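Local coordinates for protein retinol dehydratase (Spodoptera frugiperda, PDB 1X8L) that catalyses the dehydration of retinol to anhydroretinol, probably by way of sulfate transfer from the cofactor PAPS in the manner of its sulfotransferase relatives, at residues R102-D107 / S148-V153; P60-D65 / E157-K162; N294-R299 / G307-R312. The protein carries 2 engineered substitutions. One frame throughout, in Å; residues are numbered along the deposited sequence.

Contact 1: residues R102-D107 / S148-V153; sequences RYIYLD and SLLAAV. With OXR (4-oxoretinol), chain E.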
loop_
_atom_site.group_PDB
_atom_site.type_symbol
_atom_site.label_atom_id
_atom_site.label_comp_id
_atom_site.label_asym_id
_atom_site.label_seq_id
_atom_site.Cartn_x
_atom_site.Cartn_y
_atom_site.Cartn_z
ATOM N N ARG A 102 -11.018 16.345 -34.827
ATOM C CA ARG A 102 -10.129 16.243 -35.988
ATOM C C ARG A 102 -9.361 14.940 -36.045
ATOM O O ARG A 102 -8.920 14.540 -37.109
ATOM C CB ARG A 102 -9.158 17.440 -36.035
ATOM C CG ARG A 102 -9.790 18.654 -36.662
ATOM C CD ARG A 102 -8.862 19.844 -36.833
ATOM N NE ARG A 102 -8.516 20.460 -35.551
ATOM C CZ ARG A 102 -7.284 20.767 -35.155
ATOM N NH1 ARG A 102 -6.246 20.503 -35.917
ATOM N NH2 ARG A 102 -7.087 21.351 -33.981
ATOM N N TYR A 103 -9.203 14.297 -34.894
ATOM C CA TYR A 103 -8.581 12.994 -34.776
ATOM C C TYR A 103 -9.521 12.053 -34.088
ATOM O O TYR A 103 -10.280 12.443 -33.195
ATOM C CB TYR A 103 -7.320 13.073 -33.900
ATOM C CG TYR A 103 -6.108 13.529 -34.635
ATOM C CD1 TYR A 103 -5.990 14.854 -35.027
ATOM C CD2 TYR A 103 -5.059 12.634 -34.942
ATOM C CE1 TYR A 103 -4.890 15.288 -35.738
ATOM C CE2 TYR A 103 -3.927 13.068 -35.635
ATOM C CZ TYR A 103 -3.851 14.411 -36.033
ATOM O OH TYR A 103 -2.769 14.913 -36.745
ATOM N N ILE A 104 -9.429 10.793 -34.476
ATOM C CA ILE A 104 -10.077 9.738 -33.769
ATOM C C ILE A 104 -9.084 9.204 -32.745
ATOM O O ILE A 104 -7.968 8.870 -33.110
ATOM C CB ILE A 104 -10.479 8.605 -34.730
ATOM C CG1 ILE A 104 -11.343 9.160 -35.886
ATOM C CG2 ILE A 104 -11.174 7.470 -33.942
ATOM C CD1 ILE A 104 -12.831 9.130 -35.625
ATOM N N TYR A 105 -9.517 9.092 -31.491
ATOM C CA TYR A 105 -8.697 8.586 -30.404
ATOM C C TYR A 105 -8.984 7.103 -30.290
ATOM O O TYR A 105 -9.952 6.710 -29.663
ATOM C CB TYR A 105 -9.030 9.326 -29.088
ATOM C CG TYR A 105 -8.134 9.019 -27.878
ATOM C CD1 TYR A 105 -8.333 9.691 -26.686
ATOM C CD2 TYR A 105 -7.092 8.072 -27.925
ATOM C CE1 TYR A 105 -7.554 9.436 -25.581
ATOM C CE2 TYR A 105 -6.313 7.798 -26.802
ATOM C CZ TYR A 105 -6.555 8.488 -25.633
ATOM O OH TYR A 105 -5.791 8.293 -24.498
ATOM N N LEU A 106 -8.146 6.283 -30.932
ATOM C CA LEU A 106 -8.442 4.852 -31.103
ATOM C C LEU A 106 -8.719 4.130 -29.782
ATOM O O LEU A 106 -9.652 3.339 -29.707
ATOM C CB LEU A 106 -7.299 4.160 -31.858
ATOM C CG LEU A 106 -7.424 2.663 -32.183
ATOM C CD1 LEU A 106 -8.713 2.343 -32.946
ATOM C CD2 LEU A 106 -6.196 2.183 -32.954
ATOM N N ASP A 107 -7.925 4.426 -28.748
ATOM C CA ASP A 107 -7.973 3.705 -27.475
ATOM C C ASP A 107 -8.528 4.547 -26.316
ATOM O O ASP A 107 -8.404 4.158 -25.156
ATOM C CB ASP A 107 -6.588 3.096 -27.107
ATOM C CG ASP A 107 -5.446 4.112 -27.162
ATOM O OD1 ASP A 107 -5.180 4.676 -28.280
ATOM O OD2 ASP A 107 -4.736 4.394 -26.162
ATOM N N SER A 148 -15.029 1.064 -34.154
ATOM C CA SER A 148 -16.268 1.505 -34.797
ATOM C C SER A 148 -16.231 2.994 -35.121
ATOM O O SER A 148 -16.779 3.409 -36.127
ATOM C CB SER A 148 -17.490 1.134 -33.961
ATOM O OG SER A 148 -17.556 1.859 -32.762
ATOM N N LEU A 149 -15.523 3.769 -34.302
ATOM C CA LEU A 149 -15.290 5.173 -34.603
ATOM C C LEU A 149 -14.474 5.324 -35.858
ATOM O O LEU A 149 -14.796 6.125 -36.698
ATOM C CB LEU A 149 -14.531 5.878 -33.482
ATOM C CG LEU A 149 -15.286 6.010 -32.171
ATOM C CD1 LEU A 149 -14.378 6.714 -31.158
ATOM C CD2 LEU A 149 -16.621 6.741 -32.399
ATOM N N LEU A 150 -13.421 4.532 -35.983
ATOM C CA LEU A 150 -12.529 4.643 -37.132
ATOM C C LEU A 150 -13.312 4.357 -38.401
ATOM O O LEU A 150 -13.209 5.089 -39.377
ATOM C CB LEU A 150 -11.354 3.665 -37.019
ATOM C CG LEU A 150 -9.933 4.185 -36.868
ATOM C CD1 LEU A 150 -8.951 3.109 -37.331
ATOM C CD2 LEU A 150 -9.688 5.480 -37.625
ATOM N N ALA A 151 -14.103 3.284 -38.354
ATOM C CA ALA A 151 -14.822 2.757 -39.506
ATOM C C ALA A 151 -15.955 3.673 -39.950
ATOM O O ALA A 151 -16.362 3.606 -41.095
ATOM C CB ALA A 151 -15.360 1.361 -39.202
ATOM N N ALA A 152 -16.458 4.517 -39.047
ATOM C CA ALA A 152 -17.563 5.436 -39.364
ATOM C C ALA A 152 -17.151 6.581 -40.305
ATOM O O ALA A 152 -18.002 7.116 -40.985
ATOM C CB ALA A 152 -18.207 5.993 -38.083
ATOM N N VAL A 153 -15.863 6.925 -40.378
ATOM C CA VAL A 153 -15.410 8.012 -41.254
ATOM C C VAL A 153 -15.535 7.570 -42.714
ATOM O O VAL A 153 -15.018 6.518 -43.087
ATOM C CB VAL A 153 -13.938 8.418 -40.982
ATOM C CG1 VAL A 153 -13.494 9.546 -41.918
ATOM C CG2 VAL A 153 -13.737 8.818 -39.520
HETATM O O2 OXR E . -13.394 10.084 -14.668
HETATM C C4 OXR E . -13.895 10.126 -15.778
HETATM C C3 OXR E . -15.363 9.861 -15.845
HETATM C C2 OXR E . -15.973 9.914 -17.232
HETATM C C1 OXR E . -15.090 10.212 -18.454
HETATM C C17 OXR E . -15.633 11.478 -19.121
HETATM C C16 OXR E . -15.142 9.002 -19.407
HETATM C C5 OXR E . -13.081 10.408 -16.956
HETATM C C18 OXR E . -11.629 10.644 -16.671
HETATM C C6 OXR E . -13.609 10.449 -18.202
HETATM C C7 OXR E . -12.874 10.733 -19.476
HETATM C C8 OXR E . -11.563 10.828 -19.677
HETATM C C9 OXR E . -10.980 11.127 -21.014
HETATM C C19 OXR E . -11.781 11.382 -22.272
HETATM C C10 OXR E . -9.643 11.206 -21.025
HETATM C C11 OXR E . -8.860 11.543 -22.192
HETATM C C12 OXR E . -7.557 11.719 -21.978
HETATM C C13 OXR E . -6.634 12.074 -23.060
HETATM C C20 OXR E . -7.149 12.529 -24.403
HETATM C C14 OXR E . -5.320 12.003 -22.815
HETATM C C15 OXR E . -4.263 12.329 -23.869
HETATM O O1 OXR E . -4.116 11.312 -24.858
#
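I104 sits against L149, L150 and V153, so that a short edge strand is roofed by the end of a helix. Strand 104-105 is an outermost member of the five-stranded parallel sheet at the heart of the sulfotransferase fold, and helix 146-152 lies beside it. No hydrogen bond joins the two segments; apolar packing holds them. I104 directs its side chain at the helix and does most of the work. With chi1 at -55°, CG2 stands anti to the backbone N, and this methyl leans on CB of L149 at 3.7 Å. The other branch runs on to the chain end that leaves the helix: I104 CD1 lies 4.0 Å from V153 CG2, the two side chains running antiparallel, flank to flank. CD1 of I104 also comes to 3.7 Å from the carbonyl O of L149, and on the L150 flank CB of I104 is 4.3 Å from CD2 of L150.

The next residue, Y105, turns its back on the helix and belongs to the 4-oxoretinol pocket instead. Its ring meets the ligand obliquely, with Y105 CE1 3.3 Å from methyl C20 of 4-oxoretinol, while the ligand's O1 makes a weak 3.5 Å hydrogen bond to Y105 OH. K162, on the neighbouring strand, makes a cation-pi contact with the same ring. Strand 104-105 therefore divides the two environments, an apolar helix packing on one side and the retinoid pocket on the other.

L106 follows with CG anti to its N (chi1 -178°), which carries the branched end back toward the helix and also onto V161 and T163 of strand 160-163. Its contact with the helix is looser than that of I104, CD1 of L106 standing 4.5 Å from CD1 of L150.

Contact 2: residues P60-D65 / E157-K162; sequences PLRPTD and EKRFVK. With OXR (4-oxoretinol), chain E.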
loop_
_atom_site.group_PDB
_atom_site.type_symbol
_atom_site.label_atom_id
_atom_site.label_comp_id
_atom_site.label_asym_id
_atom_site.label_seq_id
_atom_site.Cartn_x
_atom_site.Cartn_y
_atom_site.Cartn_z
ATOM N N PRO A 60 -9.759 -2.489 -40.643
ATOM C CA PRO A 60 -9.452 -2.103 -42.027
ATOM C C PRO A 60 -8.732 -0.757 -42.060
ATOM O O PRO A 60 -9.181 0.223 -41.467
ATOM C CB PRO A 60 -10.833 -2.001 -42.702
ATOM C CG PRO A 60 -11.792 -2.833 -41.810
ATOM C CD PRO A 60 -11.207 -2.698 -40.418
ATOM N N LEU A 61 -7.604 -0.721 -42.748
ATOM C CA LEU A 61 -6.844 0.508 -42.892
ATOM C C LEU A 61 -6.910 0.955 -44.336
ATOM O O LEU A 61 -7.332 0.202 -45.190
ATOM C CB LEU A 61 -5.400 0.280 -42.435
ATOM C CG LEU A 61 -5.252 -0.153 -40.992
ATOM C CD1 LEU A 61 -3.768 -0.412 -40.682
ATOM C CD2 LEU A 61 -5.774 0.901 -40.054
ATOM N N ARG A 62 -6.524 2.198 -44.590
ATOM C CA ARG A 62 -6.678 2.820 -45.901
ATOM C C ARG A 62 -5.401 3.621 -46.188
ATOM O O ARG A 62 -4.787 4.146 -45.252
ATOM C CB ARG A 62 -7.881 3.774 -45.921
ATOM C CG ARG A 62 -9.251 3.197 -45.591
ATOM C CD ARG A 62 -10.269 4.289 -45.270
ATOM N NE ARG A 62 -11.521 3.765 -44.747
ATOM C CZ ARG A 62 -12.497 4.495 -44.232
ATOM N NH1 ARG A 62 -12.395 5.822 -44.131
ATOM N NH2 ARG A 62 -13.582 3.890 -43.787
ATOM N N PRO A 63 -5.000 3.713 -47.462
ATOM C CA PRO A 63 -3.719 4.350 -47.821
ATOM C C PRO A 63 -3.541 5.823 -47.417
ATOM O O PRO A 63 -2.413 6.237 -47.201
ATOM C CB PRO A 63 -3.619 4.165 -49.351
ATOM C CG PRO A 63 -4.891 3.518 -49.808
ATOM C CD PRO A 63 -5.707 3.154 -48.622
ATOM N N THR A 64 -4.626 6.589 -47.281
ATOM C CA THR A 64 -4.539 7.982 -46.826
ATOM C C THR A 64 -4.549 8.123 -45.281
ATOM O O THR A 64 -4.332 9.221 -44.794
ATOM C CB THR A 64 -5.690 8.825 -47.402
ATOM O OG1 THR A 64 -6.933 8.216 -47.046
ATOM C CG2 THR A 64 -5.695 8.844 -48.972
ATOM N N ASP A 65 -4.808 7.051 -44.522
ATOM C CA ASP A 65 -4.716 7.111 -43.034
ATOM C C ASP A 65 -3.374 7.660 -42.554
ATOM O O ASP A 65 -2.315 7.254 -43.023
ATOM C CB ASP A 65 -4.837 5.737 -42.385
ATOM C CG ASP A 65 -6.210 5.124 -42.478
ATOM O OD1 ASP A 65 -7.198 5.757 -42.924
ATOM O OD2 ASP A 65 -6.362 3.931 -42.137
ATOM N N GLU A 157 -13.027 11.064 -46.789
ATOM C CA GLU A 157 -12.444 11.935 -45.782
ATOM C C GLU A 157 -11.165 11.285 -45.233
ATOM O O GLU A 157 -11.190 10.147 -44.822
ATOM C CB GLU A 157 -13.454 12.196 -44.661
ATOM C CG GLU A 157 -12.854 12.794 -43.383
ATOM C CD GLU A 157 -13.900 13.213 -42.362
ATOM O OE1 GLU A 157 -15.112 13.103 -42.653
ATOM O OE2 GLU A 157 -13.506 13.650 -41.270
ATOM N N LYS A 158 -10.054 12.016 -45.258
ATOM C CA LYS A 158 -8.801 11.532 -44.705
ATOM C C LYS A 158 -8.946 11.312 -43.198
ATOM O O LYS A 158 -9.378 12.209 -42.469
ATOM C CB LYS A 158 -7.655 12.519 -44.937
ATOM C CG LYS A 158 -6.331 12.100 -44.291
ATOM C CD LYS A 158 -5.195 13.075 -44.576
ATOM C CE LYS A 158 -4.279 12.584 -45.708
ATOM N NZ LYS A 158 -3.137 11.707 -45.251
ATOM N N ARG A 159 -8.548 10.133 -42.750
ATOM C CA ARG A 159 -8.630 9.763 -41.350
ATOM C C ARG A 159 -7.320 10.099 -40.643
ATOM O O ARG A 159 -6.238 9.611 -41.042
ATOM C CB ARG A 159 -8.915 8.271 -41.211
ATOM C CG ARG A 159 -10.278 7.820 -41.741
ATOM C CD ARG A 159 -10.727 6.449 -41.184
ATOM N NE ARG A 159 -9.776 5.394 -41.497
ATOM C CZ ARG A 159 -10.025 4.082 -41.357
ATOM N NH1 ARG A 159 -11.192 3.649 -40.886
ATOM N NH2 ARG A 159 -9.094 3.191 -41.689
ATOM N N PHE A 160 -7.432 10.917 -39.598
ATOM C CA PHE A 160 -6.319 11.257 -38.715
ATOM C C PHE A 160 -6.491 10.499 -37.405
ATOM O O PHE A 160 -7.468 10.711 -36.709
ATOM C CB PHE A 160 -6.296 12.771 -38.452
ATOM C CG PHE A 160 -5.897 13.590 -39.654
ATOM C CD1 PHE A 160 -6.850 13.995 -40.588
ATOM C CD2 PHE A 160 -4.579 13.929 -39.863
ATOM C CE1 PHE A 160 -6.472 14.734 -41.689
ATOM C CE2 PHE A 160 -4.195 14.682 -40.957
ATOM C CZ PHE A 160 -5.146 15.068 -41.882
ATOM N N VAL A 161 -5.566 9.608 -37.073
ATOM C CA VAL A 161 -5.769 8.746 -35.918
ATOM C C VAL A 161 -4.765 9.022 -34.807
ATOM O O VAL A 161 -3.589 9.152 -35.083
ATOM C CB VAL A 161 -5.701 7.252 -36.314
ATOM C CG1 VAL A 161 -6.094 6.372 -35.152
ATOM C CG2 VAL A 161 -6.598 6.990 -37.503
ATOM N N LYS A 162 -5.251 9.080 -33.560
ATOM C CA LYS A 162 -4.409 9.159 -32.355
ATOM C C LYS A 162 -4.535 7.906 -31.506
ATOM O O LYS A 162 -5.638 7.458 -31.205
ATOM C CB LYS A 162 -4.815 10.377 -31.494
ATOM C CG LYS A 162 -4.183 10.455 -30.071
ATOM C CD LYS A 162 -5.002 11.405 -29.184
ATOM C CE LYS A 162 -4.652 11.271 -27.730
ATOM N NZ LYS A 162 -5.152 12.429 -26.964
HETATM O O2 OXR E . -13.394 10.084 -14.668
HETATM C C4 OXR E . -13.895 10.126 -15.778
HETATM C C3 OXR E . -15.363 9.861 -15.845
HETATM C C2 OXR E . -15.973 9.914 -17.232
HETATM C C1 OXR E . -15.090 10.212 -18.454
HETATM C C17 OXR E . -15.633 11.478 -19.121
HETATM C C16 OXR E . -15.142 9.002 -19.407
HETATM C C5 OXR E . -13.081 10.408 -16.956
HETATM C C18 OXR E . -11.629 10.644 -16.671
HETATM C C6 OXR E . -13.609 10.449 -18.202
HETATM C C7 OXR E . -12.874 10.733 -19.476
HETATM C C8 OXR E . -11.563 10.828 -19.677
HETATM C C9 OXR E . -10.980 11.127 -21.014
HETATM C C19 OXR E . -11.781 11.382 -22.272
HETATM C C10 OXR E . -9.643 11.206 -21.025
HETATM C C11 OXR E . -8.860 11.543 -22.192
HETATM C C12 OXR E . -7.557 11.719 -21.978
HETATM C C13 OXR E . -6.634 12.074 -23.060
HETATM C C20 OXR E . -7.149 12.529 -24.403
HETATM C C14 OXR E . -5.320 12.003 -22.815
HETATM C C15 OXR E . -4.263 12.329 -23.869
HETATM O O1 OXR E . -4.116 11.312 -24.858
HETATM O O HOH W 1 -11.439 0.849 -40.081
HETATM O O HOH W 2 -10.515 7.618 -45.419
HETATM O O HOH W 3 -7.939 8.004 -44.658
#
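A type I beta turn from R62 to D65, just before strand 66-70, receives the side chain of R159 and stacks a second arginine on it. The guanidinium of R62 lies flat on that of R159, planes 8° and centres 3.8 Å apart, although the two chains cross at about a right angle. Two like charges so close are presumably offset by D65, which R159 grips side-on: NE reaches D65 OD1 at 3.0 Å from above the carboxylate plane, and NH2 reaches D65 OD2 at 2.9 Å on the syn side. A bend at chi3 (-59°) turns the R159 head into place, where NH2 also gives a 3.0 Å bond to P60 O. OD2 of D65 accepts R62 N as well, tying the carboxylate to its own turn.

In the parallel sheet strand 160-163 lies between 104-105 and 66-70, and this cluster sits where 160-163 and 66-70 begin. R62 NH1 donates to V153 O and, through a water, meets E157 O. K158 NZ bonds T64 O at 2.8 Å, on a lone pair, and forms a salt bridge with E87. Farther along, the extended chain of K162 enters the ligand pocket, NZ donating to 4-oxoretinol O1 at 2.6 Å.

Contact 3: residues N294-R299 / G307-R312; sequences NMEDYR and GEHFIR. With A3P (adenosine-3'-5'-diphosphate), chain H; OXR (4-oxoretinol), chain E.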
loop_
_atom_site.group_PDB
_atom_site.type_symbol
_atom_site.label_atom_id
_atom_site.label_comp_id
_atom_site.label_asym_id
_atom_site.label_seq_id
_atom_site.Cartn_x
_atom_site.Cartn_y
_atom_site.Cartn_z
ATOM N N ASN A 294 -6.166 22.615 -26.074
ATOM C CA ASN A 294 -5.788 22.595 -24.661
ATOM C C ASN A 294 -6.759 21.854 -23.716
ATOM O O ASN A 294 -6.522 21.820 -22.507
ATOM C CB ASN A 294 -5.462 24.028 -24.157
ATOM C CG ASN A 294 -6.707 24.889 -23.922
ATOM O OD1 ASN A 294 -7.831 24.407 -24.033
ATOM N ND2 ASN A 294 -6.501 26.183 -23.644
ATOM N N MET A 295 -7.832 21.271 -24.269
ATOM C CA MET A 295 -8.854 20.525 -23.526
ATOM C C MET A 295 -9.609 21.311 -22.444
ATOM O O MET A 295 -10.254 20.707 -21.584
ATOM C CB MET A 295 -8.247 19.261 -22.902
ATOM C CG MET A 295 -7.544 18.316 -23.902
ATOM S SD MET A 295 -8.448 16.761 -24.332
ATOM C CE MET A 295 -9.554 17.378 -25.522
ATOM N N GLU A 296 -9.556 22.645 -22.493
ATOM C CA GLU A 296 -10.201 23.482 -21.488
ATOM C C GLU A 296 -11.732 23.466 -21.636
ATOM O O GLU A 296 -12.441 23.816 -20.703
ATOM C CB GLU A 296 -9.662 24.927 -21.522
ATOM C CG GLU A 296 -8.290 25.120 -20.857
ATOM C CD GLU A 296 -8.295 24.741 -19.387
ATOM O OE1 GLU A 296 -7.476 23.925 -18.989
ATOM O OE2 GLU A 296 -9.126 25.246 -18.617
ATOM N N ASP A 297 -12.223 23.026 -22.799
ATOM C CA ASP A 297 -13.658 22.767 -22.991
ATOM C C ASP A 297 -14.207 21.713 -22.013
ATOM O O ASP A 297 -15.378 21.714 -21.682
ATOM C CB ASP A 297 -14.018 22.428 -24.468
ATOM C CG ASP A 297 -13.187 21.295 -25.068
ATOM O OD1 ASP A 297 -11.938 21.289 -24.922
ATOM O OD2 ASP A 297 -13.699 20.363 -25.746
ATOM N N TYR A 298 -13.355 20.838 -21.514
ATOM C CA TYR A 298 -13.799 19.812 -20.575
ATOM C C TYR A 298 -13.964 20.319 -19.139
ATOM O O TYR A 298 -14.647 19.685 -18.331
ATOM C CB TYR A 298 -12.839 18.639 -20.612
ATOM C CG TYR A 298 -13.006 17.758 -21.828
ATOM C CD1 TYR A 298 -12.635 18.194 -23.092
ATOM C CD2 TYR A 298 -13.517 16.476 -21.712
ATOM C CE1 TYR A 298 -12.773 17.361 -24.205
ATOM C CE2 TYR A 298 -13.658 15.645 -22.815
ATOM C CZ TYR A 298 -13.292 16.092 -24.051
ATOM O OH TYR A 298 -13.436 15.260 -25.128
ATOM N N ARG A 299 -13.336 21.451 -18.825
ATOM C CA ARG A 299 -13.423 22.054 -17.497
ATOM C C ARG A 299 -14.808 22.628 -17.308
ATOM O O ARG A 299 -15.343 22.642 -16.206
ATOM C CB ARG A 299 -12.367 23.164 -17.328
ATOM C CG ARG A 299 -12.262 23.770 -15.902
ATOM C CD ARG A 299 -10.996 24.631 -15.650
ATOM N NE ARG A 299 -9.761 24.001 -16.164
ATOM C CZ ARG A 299 -8.995 23.132 -15.502
ATOM N NH1 ARG A 299 -9.281 22.712 -14.282
ATOM N NH2 ARG A 299 -7.912 22.668 -16.080
ATOM N N GLY A 307 -6.105 23.328 -10.552
ATOM C CA GLY A 307 -4.651 23.299 -10.534
ATOM C C GLY A 307 -3.963 22.581 -11.701
ATOM O O GLY A 307 -2.799 22.891 -12.050
ATOM N N GLU A 308 -4.637 21.613 -12.316
ATOM C CA GLU A 308 -4.003 20.844 -13.378
ATOM C C GLU A 308 -4.431 21.352 -14.750
ATOM O O GLU A 308 -5.559 21.814 -14.942
ATOM C CB GLU A 308 -4.307 19.354 -13.222
ATOM C CG GLU A 308 -3.643 18.713 -12.021
ATOM C CD GLU A 308 -2.132 18.571 -12.157
ATOM O OE1 GLU A 308 -1.562 18.824 -13.238
ATOM O OE2 GLU A 308 -1.511 18.184 -11.162
ATOM N N HIS A 309 -3.501 21.277 -15.698
ATOM C CA HIS A 309 -3.764 21.627 -17.085
ATOM C C HIS A 309 -3.202 20.561 -18.014
ATOM O O HIS A 309 -2.181 19.939 -17.734
ATOM C CB HIS A 309 -3.220 23.037 -17.402
ATOM C CG HIS A 309 -3.918 24.116 -16.630
ATOM N ND1 HIS A 309 -3.618 24.401 -15.312
ATOM C CD2 HIS A 309 -4.937 24.941 -16.975
ATOM C CE1 HIS A 309 -4.433 25.348 -14.876
ATOM N NE2 HIS A 309 -5.248 25.687 -15.863
ATOM N N PHE A 310 -3.907 20.342 -19.119
ATOM C CA PHE A 310 -3.497 19.375 -20.130
ATOM C C PHE A 310 -2.222 19.818 -20.893
ATOM O O PHE A 310 -1.392 18.970 -21.277
ATOM C CB PHE A 310 -4.676 19.102 -21.080
ATOM C CG PHE A 310 -4.392 18.072 -22.128
ATOM C CD1 PHE A 310 -4.440 16.711 -21.821
ATOM C CD2 PHE A 310 -4.089 18.446 -23.420
ATOM C CE1 PHE A 310 -4.196 15.758 -22.784
ATOM C CE2 PHE A 310 -3.838 17.481 -24.391
ATOM C CZ PHE A 310 -3.870 16.141 -24.067
ATOM N N ILE A 311 -2.082 21.119 -21.153
ATOM C CA ILE A 311 -0.800 21.687 -21.582
ATOM C C ILE A 311 -0.251 22.374 -20.324
ATOM O O ILE A 311 -0.851 23.324 -19.863
ATOM C CB ILE A 311 -0.953 22.737 -22.737
ATOM C CG1 ILE A 311 -1.913 22.273 -23.846
ATOM C CG2 ILE A 311 0.410 23.115 -23.283
ATOM C CD1 ILE A 311 -1.425 21.192 -24.670
ATOM N N ARG A 312 0.871 21.898 -19.786
ATOM C CA ARG A 312 1.259 22.138 -18.402
ATOM C C ARG A 312 2.515 23.018 -18.208
ATOM O O ARG A 312 2.422 24.137 -17.699
ATOM C CB ARG A 312 1.431 20.771 -17.698
ATOM C CG ARG A 312 1.562 20.832 -16.175
ATOM C CD ARG A 312 1.700 19.499 -15.497
ATOM N NE ARG A 312 2.870 18.731 -15.963
ATOM C CZ ARG A 312 4.108 18.850 -15.475
ATOM N NH1 ARG A 312 4.394 19.701 -14.511
ATOM N NH2 ARG A 312 5.086 18.126 -15.983
HETATM P P1 A3P H . 4.542 18.355 -19.577
HETATM O O1P A3P H . 3.542 17.709 -18.607
HETATM O O2P A3P H . 4.286 19.906 -19.522
HETATM O O3P A3P H . 5.969 17.854 -19.106
HETATM P P2 A3P H . 0.929 14.588 -25.001
HETATM O O4P A3P H . 0.269 15.563 -26.019
HETATM O O5P A3P H . 1.420 13.281 -25.682
HETATM O O6P A3P H . -0.101 14.274 -23.867
HETATM O "O5'" A3P H . 2.203 15.370 -24.407
HETATM C "C5'" A3P H . 2.051 16.168 -23.246
HETATM C "C4'" A3P H . 3.308 16.964 -22.912
HETATM O "O4'" A3P H . 3.680 17.773 -24.013
HETATM C "C3'" A3P H . 2.958 17.883 -21.771
HETATM O "O3'" A3P H . 4.253 17.974 -21.121
HETATM C "C2'" A3P H . 2.781 19.244 -22.339
HETATM O "O2'" A3P H . 2.920 20.366 -21.494
HETATM C "C1'" A3P H . 3.575 19.147 -23.622
HETATM N N9 A3P H . 3.244 20.091 -24.669
HETATM C C8 A3P H . 2.046 20.255 -25.271
HETATM N N7 A3P H . 2.130 21.210 -26.232
HETATM C C5 A3P H . 3.372 21.663 -26.231
HETATM C C6 A3P H . 4.174 22.662 -26.957
HETATM N N6 A3P H . 3.531 23.361 -27.886
HETATM N N1 A3P H . 5.490 22.802 -26.671
HETATM C C2 A3P H . 6.135 22.092 -25.720
HETATM N N3 A3P H . 5.502 21.159 -24.990
HETATM C C4 A3P H . 4.093 20.922 -25.239
HETATM O O2 OXR E . -13.394 10.084 -14.668
HETATM C C4 OXR E . -13.895 10.126 -15.778
HETATM C C3 OXR E . -15.363 9.861 -15.845
HETATM C C2 OXR E . -15.973 9.914 -17.232
HETATM C C1 OXR E . -15.090 10.212 -18.454
HETATM C C17 OXR E . -15.633 11.478 -19.121
HETATM C C16 OXR E . -15.142 9.002 -19.407
HETATM C C5 OXR E . -13.081 10.408 -16.956
HETATM C C18 OXR E . -11.629 10.644 -16.671
HETATM C C6 OXR E . -13.609 10.449 -18.202
HETATM C C7 OXR E . -12.874 10.733 -19.476
HETATM C C8 OXR E . -11.563 10.828 -19.677
HETATM C C9 OXR E . -10.980 11.127 -21.014
HETATM C C19 OXR E . -11.781 11.382 -22.272
HETATM C C10 OXR E . -9.643 11.206 -21.025
HETATM C C11 OXR E . -8.860 11.543 -22.192
HETATM C C12 OXR E . -7.557 11.719 -21.978
HETATM C C13 OXR E . -6.634 12.074 -23.060
HETATM C C20 OXR E . -7.149 12.529 -24.403
HETATM C C14 OXR E . -5.320 12.003 -22.815
HETATM C C15 OXR E . -4.263 12.329 -23.869
HETATM O O1 OXR E . -4.116 11.312 -24.858
HETATM O O HOH W 4 -4.300 22.883 -20.894
HETATM O O HOH W 5 -6.797 21.440 -19.881
#
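M295 takes a left-handed backbone conformation (phi 60°) and lays its bent side chain over one face of the F310 ring. CG makes a CH-pi contact, 3.7 Å from the F310 centroid, and SD follows as a Met-aromatic contact, 4.5 Å from the same centroid and almost on the ring normal. The edge of F310 meets the ligand, CE1 lying 3.6 Å from C15 of 4-oxoretinol, so the methionine backs a wall of the retinoid pocket.

Next to it an Asx turn, N294 OD1 accepting E296 N, comes just ahead of the weakly bonded helix around 297-301. E296 is gripped side-on by R299, through NE and NH2, with both partners near the guanidinium plane. NH2 of R299 has a second task across the contact: it donates to E308 O at 2.7 Å, and it stands over one face of the H309 ring, toward its rim. Two waters widen the joint, one running from N294 O to I311 N, the other receiving F310 N and donating to both N294 O and E296 OE1.

R312 opens the RKG loop, the sulfotransferase signature that holds the cofactor's 3'-phosphate. There R312 NE donates to O1P of adenosine-3'-5'-diphosphate at 2.9 Å and R312 N to the ribose O2' at 3.1 Å, nearly straight at 173°. I311 CD1 rests 3.6 Å from the adenine C8.

Overall arrangement
Contacts 1 and 2 are neighbours, their centres about 9 Å apart, and share the parallel sheet: strands 104-105 and 160-163 lie side by side, joined by backbone bonds such as I104 O to K162 N. Along the chain contact 1 is nested inside the loop that contact 2 closes, and helix 146-152 runs directly before strand 160-163. Contact 3 comes later in sequence, its centre about 22 Å from that of contact 1 and 27 Å from that of contact 2, and touches neither. All three reach 4-oxoretinol, so the two neighbouring strands and the 294-312 region approach the ligand separately; contact 3 alone of them also binds the cofactor product, linking the two pockets.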